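Local atomic coordinates of enoyl-CoA hydratase (Mycolicibacterium smegmatis, PDB entry 7MCM), a protein that probably catalyses the reversible addition of water to the double bond of (2E)-enoyl-CoA thioesters in fatty acid metabolism. Residues 8-19 against 35-46. Numbering follows the deposited sequence.
Sequences LRIDRAGRVQTW and FIDAFDAAVDAA
Leu8 and Trp19, near the two open ends of the hairpin formed by strands 8-13 and 16-19, meet helix 35-46 across one face of the sheet. The strands are joined by a type II' turn from Ala13 to Val16. Strand 16-19 runs almost exactly antiparallel to the helix, with the axes 11.2 Å apart at closest approach, whereas strand 8-13 runs roughly along it. Ala42 sits at the middle: its CB lies over one face of the Trp19 indole, 3.7 Å from the centroid of the six-membered ring, in a CH-pi contact, and also touches Ile10 CD1 and Leu8 CD2. At the rim of the indole, Trp19 CZ2 comes within 3.9 Å of Ala46 CB, which lies in the ring plane, and CH2 meets Val43 CG2. The same ring turns its edge to the face of Phe39 in an offset T-shaped pair, planes at 87°. Leu8 has CG anti to the backbone N (chi1 -170°) and splits its methyls, CD1 reaching Phe35 CE2 (3.8 Å) and CD2 packing beside Phe39. Trp19 NE1 donates a nearly straight bond to Gln17 OE1 (2.9 Å, 171°), which lies close to the indole plane, helping to set the ring's rotation; NE1 is tilted out of the Gln17 carbonyl plane. A water bridges strand and helix, donating to Gln17 OE1 and to Ala42 O, each at 2.8 Å. Beyond the hairpin, Phe39 also packs against Ala101 and Leu102 of helix 97-104. Strand 16-21, helix 33-48 and strand 54-59 form a beta-alpha-beta unit, extended here by edge strand 8-13, at the start of the crotonase fold.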
# COMPACT_ATOMS: atom_id res chain seq x y z
N LEU B 8 28.78 22.54 -5.75
CA LEU B 8 28.61 21.82 -4.49
C LEU B 8 30.01 21.52 -3.95
O LEU B 8 30.68 20.60 -4.43
CB LEU B 8 27.80 20.54 -4.70
CG LEU B 8 27.33 19.78 -3.47
CD1 LEU B 8 26.39 20.63 -2.64
CD2 LEU B 8 26.67 18.45 -3.87
N ARG B 9 30.46 22.31 -2.97
CA ARG B 9 31.78 22.10 -2.37
C ARG B 9 31.70 20.95 -1.37
O ARG B 9 30.80 20.90 -0.53
CB ARG B 9 32.27 23.36 -1.65
CG ARG B 9 32.32 24.61 -2.51
CD ARG B 9 33.25 25.66 -1.91
NE ARG B 9 32.54 26.59 -1.03
CZ ARG B 9 32.55 26.51 0.29
NH1 ARG B 9 33.22 25.55 0.92
NH2 ARG B 9 31.86 27.41 1.00
N ILE B 10 32.66 20.03 -1.45
CA ILE B 10 32.65 18.85 -0.60
C ILE B 10 33.89 18.88 0.30
O ILE B 10 35.02 18.88 -0.20
CB ILE B 10 32.57 17.55 -1.41
CG1 ILE B 10 31.22 17.53 -2.16
CG2 ILE B 10 32.63 16.35 -0.49
CD1 ILE B 10 31.06 16.38 -3.10
N ASP B 11 33.65 18.96 1.61
CA ASP B 11 34.69 18.96 2.64
C ASP B 11 34.55 17.69 3.47
O ASP B 11 33.43 17.25 3.73
CB ASP B 11 34.53 20.16 3.58
CG ASP B 11 34.68 21.49 2.87
OD1 ASP B 11 35.51 21.59 1.95
OD2 ASP B 11 33.95 22.44 3.24
N ARG B 12 35.66 17.09 3.86
CA ARG B 12 35.60 15.94 4.76
C ARG B 12 36.33 16.23 6.07
O ARG B 12 37.44 16.76 6.06
CB ARG B 12 36.19 14.69 4.14
CG ARG B 12 35.96 13.45 5.02
CD ARG B 12 36.50 12.23 4.34
NE ARG B 12 35.96 12.18 3.00
CZ ARG B 12 36.35 11.33 2.06
NH1 ARG B 12 37.29 10.43 2.29
NH2 ARG B 12 35.77 11.38 0.86
N ALA B 13 35.71 15.81 7.18
CA ALA B 13 36.31 15.88 8.51
C ALA B 13 36.04 14.53 9.19
O ALA B 13 34.99 14.34 9.81
CB ALA B 13 35.75 17.04 9.32
N GLY B 14 36.96 13.59 9.03
CA GLY B 14 36.78 12.26 9.61
C GLY B 14 35.72 11.48 8.87
O GLY B 14 35.85 11.25 7.66
N ARG B 15 34.65 11.10 9.56
CA ARG B 15 33.53 10.39 8.93
C ARG B 15 32.39 11.32 8.53
O ARG B 15 31.32 10.85 8.14
CB ARG B 15 33.02 9.29 9.85
CG ARG B 15 34.14 8.50 10.49
CD ARG B 15 33.63 7.26 11.19
NE ARG B 15 33.67 6.14 10.26
CZ ARG B 15 34.51 5.11 10.35
NH1 ARG B 15 35.38 5.02 11.34
NH2 ARG B 15 34.49 4.17 9.41
N VAL B 16 32.60 12.63 8.61
CA VAL B 16 31.56 13.61 8.30
C VAL B 16 31.99 14.39 7.07
O VAL B 16 33.07 15.00 7.06
CB VAL B 16 31.32 14.55 9.49
CG1 VAL B 16 30.21 15.56 9.16
CG2 VAL B 16 30.97 13.74 10.74
N GLN B 17 31.13 14.41 6.06
CA GLN B 17 31.33 15.26 4.89
C GLN B 17 30.38 16.44 4.98
O GLN B 17 29.22 16.29 5.40
CB GLN B 17 31.06 14.52 3.58
CG GLN B 17 32.21 13.74 3.04
CD GLN B 17 31.91 13.19 1.65
OE1 GLN B 17 30.78 13.27 1.17
NE2 GLN B 17 32.92 12.60 1.03
N THR B 18 30.85 17.62 4.59
CA THR B 18 29.99 18.77 4.44
C THR B 18 29.85 19.09 2.96
O THR B 18 30.85 19.18 2.24
CB THR B 18 30.52 19.97 5.21
OG1 THR B 18 30.68 19.61 6.58
CG2 THR B 18 29.54 21.13 5.13
N TRP B 19 28.60 19.21 2.51
CA TRP B 19 28.28 19.63 1.15
C TRP B 19 27.73 21.05 1.24
O TRP B 19 26.72 21.28 1.91
CB TRP B 19 27.23 18.71 0.53
CG TRP B 19 27.61 17.26 0.45
CD1 TRP B 19 28.81 16.70 0.79
CD2 TRP B 19 26.77 16.19 0.01
NE1 TRP B 19 28.77 15.34 0.57
CE2 TRP B 19 27.52 15.01 0.10
CE3 TRP B 19 25.45 16.12 -0.46
CZ2 TRP B 19 27.01 13.76 -0.27
CZ3 TRP B 19 24.94 14.89 -0.82
CH2 TRP B 19 25.71 13.73 -0.72
N PHE B 35 24.35 21.80 -10.93
CA PHE B 35 24.18 21.41 -9.54
C PHE B 35 23.61 20.00 -9.43
O PHE B 35 24.07 19.19 -8.60
CB PHE B 35 23.27 22.38 -8.79
CG PHE B 35 23.04 21.96 -7.37
CD1 PHE B 35 22.00 21.10 -7.04
CD2 PHE B 35 23.91 22.38 -6.36
CE1 PHE B 35 21.83 20.68 -5.74
CE2 PHE B 35 23.72 21.96 -5.05
CZ PHE B 35 22.69 21.11 -4.75
N ILE B 36 22.58 19.70 -10.22
CA ILE B 36 21.94 18.39 -10.14
C ILE B 36 22.96 17.28 -10.40
O ILE B 36 23.04 16.30 -9.65
CB ILE B 36 20.74 18.32 -11.10
CG1 ILE B 36 19.69 19.37 -10.70
CG2 ILE B 36 20.14 16.92 -11.10
CD1 ILE B 36 18.53 19.54 -11.68
N ASP B 37 23.80 17.46 -11.43
CA ASP B 37 24.85 16.49 -11.73
C ASP B 37 25.81 16.31 -10.56
O ASP B 37 26.21 15.19 -10.24
CB ASP B 37 25.62 16.93 -12.98
CG ASP B 37 24.81 16.80 -14.25
OD1 ASP B 37 23.80 16.07 -14.26
OD2 ASP B 37 25.19 17.44 -15.26
N ALA B 38 26.21 17.42 -9.92
CA ALA B 38 27.13 17.34 -8.78
C ALA B 38 26.48 16.66 -7.58
O ALA B 38 27.14 15.93 -6.84
CB ALA B 38 27.59 18.74 -8.39
N PHE B 39 25.19 16.90 -7.37
CA PHE B 39 24.48 16.27 -6.27
C PHE B 39 24.38 14.77 -6.49
O PHE B 39 24.64 13.98 -5.58
CB PHE B 39 23.10 16.92 -6.11
CG PHE B 39 22.42 16.61 -4.80
CD1 PHE B 39 22.75 17.31 -3.65
CD2 PHE B 39 21.46 15.63 -4.72
CE1 PHE B 39 22.13 17.03 -2.44
CE2 PHE B 39 20.83 15.33 -3.51
CZ PHE B 39 21.17 16.04 -2.37
N ASP B 40 24.03 14.35 -7.72
CA ASP B 40 24.10 12.94 -8.07
C ASP B 40 25.47 12.35 -7.74
O ASP B 40 25.57 11.32 -7.07
CB ASP B 40 23.80 12.74 -9.56
CG ASP B 40 22.34 12.47 -9.84
OD1 ASP B 40 21.64 11.94 -8.95
OD2 ASP B 40 21.90 12.78 -10.96
N ALA B 41 26.54 13.01 -8.21
CA ALA B 41 27.89 12.47 -8.00
C ALA B 41 28.24 12.40 -6.52
O ALA B 41 28.84 11.42 -6.07
CB ALA B 41 28.91 13.32 -8.76
N ALA B 42 27.87 13.42 -5.74
CA ALA B 42 28.20 13.44 -4.32
C ALA B 42 27.51 12.30 -3.58
O ALA B 42 28.13 11.65 -2.72
CB ALA B 42 27.81 14.79 -3.71
N VAL B 43 26.24 12.05 -3.89
CA VAL B 43 25.54 10.92 -3.27
C VAL B 43 26.22 9.61 -3.62
O VAL B 43 26.48 8.77 -2.76
CB VAL B 43 24.05 10.92 -3.67
CG1 VAL B 43 23.39 9.59 -3.28
CG2 VAL B 43 23.33 12.06 -2.98
N ASP B 44 26.51 9.41 -4.91
CA ASP B 44 27.14 8.16 -5.31
C ASP B 44 28.52 7.99 -4.68
O ASP B 44 28.92 6.87 -4.33
CB ASP B 44 27.22 8.07 -6.84
CG ASP B 44 25.86 7.86 -7.47
OD1 ASP B 44 24.91 7.55 -6.72
OD2 ASP B 44 25.74 7.98 -8.71
N ALA B 45 29.27 9.08 -4.53
CA ALA B 45 30.60 8.98 -3.94
C ALA B 45 30.51 8.71 -2.44
O ALA B 45 31.34 7.98 -1.89
CB ALA B 45 31.41 10.25 -4.21
N ALA B 46 29.54 9.32 -1.77
CA ALA B 46 29.38 9.08 -0.34
C ALA B 46 28.92 7.65 -0.07
O ALA B 46 29.40 7.01 0.86
CB ALA B 46 28.40 10.10 0.25
O HOH W 1 30.48 12.67 -1.56